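Putative branched-chain amino acid aminotransferase IlvE (Streptococcus mutans, PDB 4DQN) probably catalyses the reversible, pyridoxal phosphate-dependent transfer of the amino group of leucine, isoleucine or valine to 2-oxoglutarate. Local coordinates at residues K221-G226 / P245-S250; F239-S244 / A268-V273. All coordinates share one frame; numbering follows the deposited sequence.

Contact 1. Residues K221-G226 / P245-S250; sequences KIEEVG and PSILPS
Glu223 and Glu224, successive residues of strand 222-225, both send their side chains to the loop 245-250, and Ile247 sits between them. The Glu223 chain is bent at chi2 (-101°), which brings its carboxylate beside Ile247, with CD 3.8 Å from CG1, while OE1 accepts the hydroxyl of Ser246 at 3.0 Å from OG. The hydroxyl meets OE1 on the syn side, somewhat out of the carboxylate plane. OE2, the other oxygen, is bonded to Ser244 OG, so the two carboxylate oxygens tie Glu223 to the start of the loop twice over; the same OG accepts the backbone N-H of Ser246. Ile247 turns its CD1 methyl back against the strand, 3.1 Å from Glu223 O. Glu224 CG stands between its own backbone N and carbonyl carbon (chi1 47°), and from there the extended chain carries OE1 to the backbone N of Leu248 at 3.0 Å. The N-H meets the syn lone pair of OE1, with an angle of 148° at the hydrogen; OE1 also lies 3.4 Å from Ile247 CG2. Arg178 offers OE2 of Glu224 a long, weak ion pair. A classic beta bulge opposite Tyr213 lets both glutamates face the loop. Leu248, bonded through its N to Glu224, touches Lys188, predicted to carry the cofactor (not attached here) in this class-IV aminotransferase.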
ATOM      1  N   LYS A 221     -20.551  -6.798   9.766  1.00 37.77           N
ATOM      2  CA  LYS A 221     -19.918  -6.644  11.074  1.00 37.34           C
ATOM      3  C   LYS A 221     -18.921  -5.494  11.026  1.00 39.95           C
ATOM      4  O   LYS A 221     -18.271  -5.267  10.001  1.00 36.84           O
ATOM      5  CB  LYS A 221     -19.182  -7.928  11.446  1.00 41.33           C
ATOM      6  CG  LYS A 221     -20.055  -9.168  11.470  1.00 43.59           C
ATOM      7  CD  LYS A 221     -19.206 -10.432  11.569  1.00 47.72           C
ATOM      8  CE  LYS A 221     -18.215 -10.491  10.414  1.00 51.99           C
ATOM      9  NZ  LYS A 221     -17.275 -11.643  10.504  1.00 56.22           N
ATOM     10  N   ILE A 222     -18.804  -4.768  12.131  1.00 37.15           N
ATOM     11  CA  ILE A 222     -17.891  -3.633  12.208  1.00 36.54           C
ATOM     12  C   ILE A 222     -16.449  -4.107  12.304  1.00 38.95           C
ATOM     13  O   ILE A 222     -16.137  -5.042  13.050  1.00 36.67           O
ATOM     14  CB  ILE A 222     -18.224  -2.727  13.417  1.00 37.37           C
ATOM     15  CG1 ILE A 222     -19.563  -2.021  13.192  1.00 38.71           C
ATOM     16  CG2 ILE A 222     -17.133  -1.690  13.642  1.00 34.86           C
ATOM     17  CD1 ILE A 222     -19.977  -1.116  14.355  1.00 38.40           C
ATOM     18  N   GLU A 223     -15.572  -3.468  11.537  1.00 35.49           N
ATOM     19  CA  GLU A 223     -14.151  -3.764  11.595  1.00 36.28           C
ATOM     20  C   GLU A 223     -13.429  -2.717  12.422  1.00 39.66           C
ATOM     21  O   GLU A 223     -12.903  -3.005  13.506  1.00 43.52           O
ATOM     22  CB  GLU A 223     -13.561  -3.765  10.190  1.00 42.03           C
ATOM     23  CG  GLU A 223     -14.037  -4.909   9.334  1.00 43.30           C
ATOM     24  CD  GLU A 223     -13.027  -6.016   9.234  1.00 43.89           C
ATOM     25  OE1 GLU A 223     -11.937  -5.778   8.671  1.00 42.16           O
ATOM     26  OE2 GLU A 223     -13.322  -7.127   9.719  1.00 46.32           O
ATOM     27  N   GLU A 224     -13.388  -1.498  11.896  1.00 37.60           N
ATOM     28  CA  GLU A 224     -12.704  -0.417  12.591  1.00 38.03           C
ATOM     29  C   GLU A 224     -13.176   0.979  12.175  1.00 35.69           C
ATOM     30  O   GLU A 224     -13.895   1.142  11.177  1.00 34.80           O
ATOM     31  CB  GLU A 224     -11.175  -0.561  12.461  1.00 41.19           C
ATOM     32  CG  GLU A 224     -10.653  -0.842  11.057  1.00 44.19           C
ATOM     33  CD  GLU A 224      -9.186  -1.252  11.066  1.00 50.69           C
ATOM     34  OE1 GLU A 224      -8.835  -2.220  11.771  1.00 50.37           O
ATOM     35  OE2 GLU A 224      -8.377  -0.599  10.378  1.00 53.69           O
ATOM     36  N   VAL A 225     -12.758   1.969  12.966  1.00 34.86           N
ATOM     37  CA  VAL A 225     -13.164   3.362  12.820  1.00 34.26           C
ATOM     38  C   VAL A 225     -11.968   4.149  12.299  1.00 38.55           C
ATOM     39  O   VAL A 225     -11.107   4.577  13.075  1.00 36.30           O
ATOM     40  CB  VAL A 225     -13.589   3.928  14.182  1.00 37.00           C
ATOM     41  CG1 VAL A 225     -14.304   5.268  14.023  1.00 34.56           C
ATOM     42  CG2 VAL A 225     -14.477   2.920  14.922  1.00 32.09           C
ATOM     43  N   GLY A 226     -11.917   4.340  10.982  1.00 40.39           N
ATOM     44  CA  GLY A 226     -10.726   4.867  10.346  1.00 36.12           C
ATOM     45  C   GLY A 226      -9.597   3.906  10.636  1.00 41.07           C
ATOM     46  O   GLY A 226      -9.706   2.709  10.339  1.00 43.29           O
ATOM     47  N   PRO A 245      -9.461 -10.982  11.464  1.00 43.14           N
ATOM     48  CA  PRO A 245      -8.082 -11.105  10.977  1.00 48.47           C
ATOM     49  C   PRO A 245      -7.749 -10.012   9.965  1.00 46.94           C
ATOM     50  O   PRO A 245      -6.657 -10.022   9.387  1.00 45.43           O
ATOM     51  CB  PRO A 245      -8.096 -12.459  10.265  1.00 50.53           C
ATOM     52  CG  PRO A 245      -9.513 -12.612   9.787  1.00 48.32           C
ATOM     53  CD  PRO A 245     -10.355 -11.997  10.869  1.00 47.64           C
ATOM     54  N   SER A 246      -8.700  -9.104   9.745  1.00 43.91           N
ATOM     55  CA  SER A 246      -8.569  -8.029   8.764  1.00 46.23           C
ATOM     56  C   SER A 246      -8.413  -6.693   9.503  1.00 43.63           C
ATOM     57  O   SER A 246      -8.254  -5.630   8.894  1.00 44.81           O
ATOM     58  CB  SER A 246      -9.806  -8.014   7.847  1.00 42.87           C
ATOM     59  OG  SER A 246      -9.778  -6.920   6.944  1.00 52.82           O
ATOM     60  N   ILE A 247      -8.446  -6.771  10.828  1.00 43.05           N
ATOM     61  CA  ILE A 247      -8.397  -5.596  11.692  1.00 45.11           C
ATOM     62  C   ILE A 247      -6.994  -5.391  12.281  1.00 42.77           C
ATOM     63  O   ILE A 247      -6.328  -6.356  12.667  1.00 42.35           O
ATOM     64  CB  ILE A 247      -9.431  -5.755  12.845  1.00 48.59           C
ATOM     65  CG1 ILE A 247     -10.858  -5.578  12.310  1.00 45.98           C
ATOM     66  CG2 ILE A 247      -9.155  -4.793  13.994  1.00 45.99           C
ATOM     67  CD1 ILE A 247     -11.928  -5.983  13.322  1.00 43.98           C
ATOM     68  N   LEU A 248      -6.542  -4.139  12.330  1.00 45.68           N
ATOM     69  CA  LEU A 248      -5.313  -3.800  13.045  1.00 44.88           C
ATOM     70  C   LEU A 248      -5.572  -3.806  14.548  1.00 44.06           C
ATOM     71  O   LEU A 248      -6.381  -3.024  15.042  1.00 46.58           O
ATOM     72  CB  LEU A 248      -4.809  -2.414  12.644  1.00 46.14           C
ATOM     73  CG  LEU A 248      -3.604  -1.964  13.481  1.00 46.03           C
ATOM     74  CD1 LEU A 248      -2.328  -2.188  12.703  1.00 44.34           C
ATOM     75  CD2 LEU A 248      -3.724  -0.513  13.929  1.00 48.77           C
ATOM     76  N   PRO A 249      -4.872  -4.676  15.289  1.00 45.75           N
ATOM     77  CA  PRO A 249      -5.065  -4.723  16.743  1.00 43.89           C
ATOM     78  C   PRO A 249      -4.320  -3.584  17.455  1.00 45.30           C
ATOM     79  O   PRO A 249      -3.086  -3.614  17.523  1.00 46.26           O
ATOM     80  CB  PRO A 249      -4.466  -6.082  17.129  1.00 49.25           C
ATOM     81  CG  PRO A 249      -3.507  -6.446  16.001  1.00 47.53           C
ATOM     82  CD  PRO A 249      -3.720  -5.482  14.851  1.00 45.82           C
ATOM     83  N   SER A 250      -5.050  -2.594  17.972  1.00 41.27           N
ATOM     84  CA  SER A 250      -4.397  -1.446  18.611  1.00 39.90           C
ATOM     85  C   SER A 250      -3.939  -1.754  20.041  1.00 39.14           C
ATOM     86  O   SER A 250      -4.557  -2.558  20.752  1.00 37.84           O
ATOM     87  CB  SER A 250      -5.273  -0.183  18.552  1.00 39.06           C
ATOM     88  OG  SER A 250      -6.173  -0.088  19.642  1.00 38.61           O
TER

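Contact 2. Residues F239-S244 / A268-V273; sequences FITPLS and AIEGDV
Strands 239-241 and 268-270 run parallel, their axes 4.9 Å apart at an angle of 15°, with Phe239 beside Ala268, Ile240 beside Ile269 and Thr241 beside Glu270. Ile269 bonds both ways to the first strand: its N reaches Phe239 O at 2.9 Å, and its O accepts Thr241 N at 3.1 Å. The ladder continues through Gly271 N to Thr241 O at 2.9 Å, and fades in a weak bond from Leu243 N to Gly271 O. On one face Ile240 and Ile269 run abreast and touch through their CG1 atoms. The CG2 branch of Ile240 instead meets Val273 CG2 at 4.1 Å, and that methyl also rests against Pro242 CG at 4.0 Å, which extends the packing to Pro242 and Val273. On the other face Thr241 CG2 runs alongside Glu270 CG, 3.9 Å away. Thr241 OG1 swings opposite the backbone N (chi1 -174°) and gives its hydroxyl to Phe230 O in the adjoining strand. Leu243 crosses Glu270 at an angle, its CB 3.7 Å from Glu270 CB. Leu256 and Leu257 of helix 251-262 pack on Phe239, and Tyr254 touches Glu270; this helix links the two parallel strands in a beta-alpha-beta crossover at one margin of the mixed sheet.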
ATOM      1  N   PHE A 239     -17.738  -4.831  27.914  1.00 38.75           N
ATOM      2  CA  PHE A 239     -16.909  -4.136  26.932  1.00 37.31           C
ATOM      3  C   PHE A 239     -16.723  -5.080  25.753  1.00 35.53           C
ATOM      4  O   PHE A 239     -16.190  -6.188  25.914  1.00 37.02           O
ATOM      5  CB  PHE A 239     -15.552  -3.816  27.564  1.00 36.19           C
ATOM      6  CG  PHE A 239     -14.616  -3.040  26.678  1.00 32.59           C
ATOM      7  CD1 PHE A 239     -13.800  -3.689  25.765  1.00 35.93           C
ATOM      8  CD2 PHE A 239     -14.520  -1.660  26.795  1.00 35.55           C
ATOM      9  CE1 PHE A 239     -12.916  -2.977  24.957  1.00 32.14           C
ATOM     10  CE2 PHE A 239     -13.645  -0.938  25.992  1.00 34.36           C
ATOM     11  CZ  PHE A 239     -12.841  -1.600  25.073  1.00 32.25           C
ATOM     12  N   ILE A 240     -17.163  -4.657  24.568  1.00 33.61           N
ATOM     13  CA  ILE A 240     -17.048  -5.505  23.388  1.00 34.62           C
ATOM     14  C   ILE A 240     -16.343  -4.777  22.238  1.00 34.86           C
ATOM     15  O   ILE A 240     -16.694  -3.641  21.889  1.00 30.41           O
ATOM     16  CB  ILE A 240     -18.426  -6.043  22.929  1.00 35.18           C
ATOM     17  CG1 ILE A 240     -19.127  -6.766  24.089  1.00 36.60           C
ATOM     18  CG2 ILE A 240     -18.255  -6.988  21.757  1.00 31.45           C
ATOM     19  CD1 ILE A 240     -20.487  -7.345  23.726  1.00 41.72           C
ATOM     20  N   THR A 241     -15.328  -5.423  21.674  1.00 33.32           N
ATOM     21  CA  THR A 241     -14.577  -4.832  20.561  1.00 34.58           C
ATOM     22  C   THR A 241     -14.492  -5.871  19.452  1.00 36.40           C
ATOM     23  O   THR A 241     -14.393  -7.063  19.739  1.00 36.36           O
ATOM     24  CB  THR A 241     -13.163  -4.374  21.020  1.00 35.98           C
ATOM     25  OG1 THR A 241     -12.490  -3.662  19.969  1.00 31.29           O
ATOM     26  CG2 THR A 241     -12.323  -5.560  21.442  1.00 34.26           C
ATOM     27  N   PRO A 242     -14.558  -5.430  18.182  1.00 34.97           N
ATOM     28  CA  PRO A 242     -14.503  -6.359  17.047  1.00 35.43           C
ATOM     29  C   PRO A 242     -13.227  -7.195  16.991  1.00 36.69           C
ATOM     30  O   PRO A 242     -12.121  -6.723  17.281  1.00 33.80           O
ATOM     31  CB  PRO A 242     -14.556  -5.423  15.831  1.00 32.12           C
ATOM     32  CG  PRO A 242     -15.318  -4.237  16.325  1.00 32.36           C
ATOM     33  CD  PRO A 242     -14.847  -4.053  17.746  1.00 30.75           C
ATOM     34  N   LEU A 243     -13.396  -8.455  16.613  1.00 38.25           N
ATOM     35  CA  LEU A 243     -12.266  -9.315  16.324  1.00 43.98           C
ATOM     36  C   LEU A 243     -12.346  -9.843  14.895  1.00 48.31           C
ATOM     37  O   LEU A 243     -13.248 -10.611  14.546  1.00 47.30           O
ATOM     38  CB  LEU A 243     -12.232 -10.485  17.301  1.00 48.88           C
ATOM     39  CG  LEU A 243     -11.169 -11.553  17.031  1.00 53.03           C
ATOM     40  CD1 LEU A 243      -9.777 -10.934  16.800  1.00 50.62           C
ATOM     41  CD2 LEU A 243     -11.155 -12.521  18.196  1.00 52.33           C
ATOM     42  N   SER A 244     -11.393  -9.436  14.069  1.00 49.36           N
ATOM     43  CA  SER A 244     -11.284  -9.970  12.720  1.00 49.45           C
ATOM     44  C   SER A 244      -9.815 -10.057  12.369  1.00 45.87           C
ATOM     45  O   SER A 244      -9.008  -9.304  12.911  1.00 51.27           O
ATOM     46  CB  SER A 244     -12.020  -9.076  11.717  1.00 50.86           C
ATOM     47  OG  SER A 244     -11.349  -9.047  10.462  1.00 45.63           O
ATOM     48  N   ALA A 268     -14.884  -8.298  29.420  1.00 38.62           N
ATOM     49  CA  ALA A 268     -14.197  -7.587  28.346  1.00 38.76           C
ATOM     50  C   ALA A 268     -13.781  -8.583  27.286  1.00 39.89           C
ATOM     51  O   ALA A 268     -12.862  -9.384  27.505  1.00 40.44           O
ATOM     52  CB  ALA A 268     -12.964  -6.861  28.899  1.00 39.18           C
ATOM     53  N   ILE A 269     -14.441  -8.530  26.128  1.00 36.89           N
ATOM     54  CA  ILE A 269     -14.184  -9.521  25.089  1.00 39.83           C
ATOM     55  C   ILE A 269     -14.031  -8.959  23.682  1.00 40.92           C
ATOM     56  O   ILE A 269     -14.574  -7.901  23.343  1.00 36.62           O
ATOM     57  CB  ILE A 269     -15.287 -10.607  25.041  1.00 41.38           C
ATOM     58  CG1 ILE A 269     -16.631  -9.989  24.646  1.00 40.52           C
ATOM     59  CG2 ILE A 269     -15.371 -11.362  26.379  1.00 45.96           C
ATOM     60  CD1 ILE A 269     -17.441 -10.880  23.698  1.00 41.97           C
ATOM     61  N   GLU A 270     -13.269  -9.691  22.876  1.00 40.92           N
ATOM     62  CA  GLU A 270     -13.193  -9.443  21.454  1.00 38.64           C
ATOM     63  C   GLU A 270     -14.222 -10.373  20.822  1.00 45.49           C
ATOM     64  O   GLU A 270     -14.078 -11.601  20.876  1.00 42.01           O
ATOM     65  CB  GLU A 270     -11.791  -9.766  20.925  1.00 41.38           C
ATOM     66  CG  GLU A 270     -10.639  -9.048  21.645  1.00 39.60           C
ATOM     67  CD  GLU A 270      -9.293  -9.326  21.001  1.00 45.12           C
ATOM     68  OE1 GLU A 270      -9.185  -9.200  19.764  1.00 49.45           O
ATOM     69  OE2 GLU A 270      -8.340  -9.677  21.726  1.00 53.27           O
ATOM     70  N   GLY A 271     -15.270  -9.795  20.241  1.00 39.12           N
ATOM     71  CA  GLY A 271     -16.303 -10.581  19.590  1.00 41.19           C
ATOM     72  C   GLY A 271     -16.822  -9.854  18.370  1.00 43.94           C
ATOM     73  O   GLY A 271     -16.418  -8.719  18.105  1.00 43.25           O
ATOM     74  N   ASP A 272     -17.711 -10.470  17.607  1.00 44.54           N
ATOM     75  CA  ASP A 272     -18.224  -9.722  16.473  1.00 42.52           C
ATOM     76  C   ASP A 272     -19.300  -8.719  16.903  1.00 42.69           C
ATOM     77  O   ASP A 272     -19.975  -8.894  17.930  1.00 38.74           O
ATOM     78  CB  ASP A 272     -18.629 -10.614  15.292  1.00 51.07           C
ATOM     79  CG  ASP A 272     -19.623 -11.671  15.670  1.00 50.52           C
ATOM     80  OD1 ASP A 272     -20.495 -11.388  16.521  1.00 56.09           O
ATOM     81  OD2 ASP A 272     -19.533 -12.785  15.105  1.00 47.88           O
ATOM     82  N   VAL A 273     -19.389  -7.633  16.147  1.00 34.58           N
ATOM     83  CA  VAL A 273     -20.312  -6.546  16.427  1.00 37.42           C
ATOM     84  C   VAL A 273     -21.111  -6.344  15.149  1.00 36.04           C
ATOM     85  O   VAL A 273     -20.565  -5.890  14.147  1.00 33.83           O
ATOM     86  CB  VAL A 273     -19.548  -5.246  16.774  1.00 38.09           C
ATOM     87  CG1 VAL A 273     -20.510  -4.067  16.930  1.00 33.83           C
ATOM     88  CG2 VAL A 273     -18.704  -5.430  18.041  1.00 33.91           C
TER

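Overall arrangement
Well along the chain from the N terminus, after strand 211-214, comes strand 222-225; the chain then passes through strands 228-234 and 238-241, the latter carrying the first segment of contact 2. Contact 1 closes when the loop 245-250 returns to strand 222-225. Helix 251-262 follows, and strand 267-270 closes contact 2 beside strand 238-241. The segments alternate, so the two closures cross rather than nest. They meet directly: Ile222 N probably bonds to Val273 O at 2.9 Å, and Pro242 CB rests on the carbonyl oxygen of Ile222. Together they tie the beta-alpha-beta unit to strand 222-225 of the mixed sheet, contact 1 lying nearer the predicted cofactor lysine.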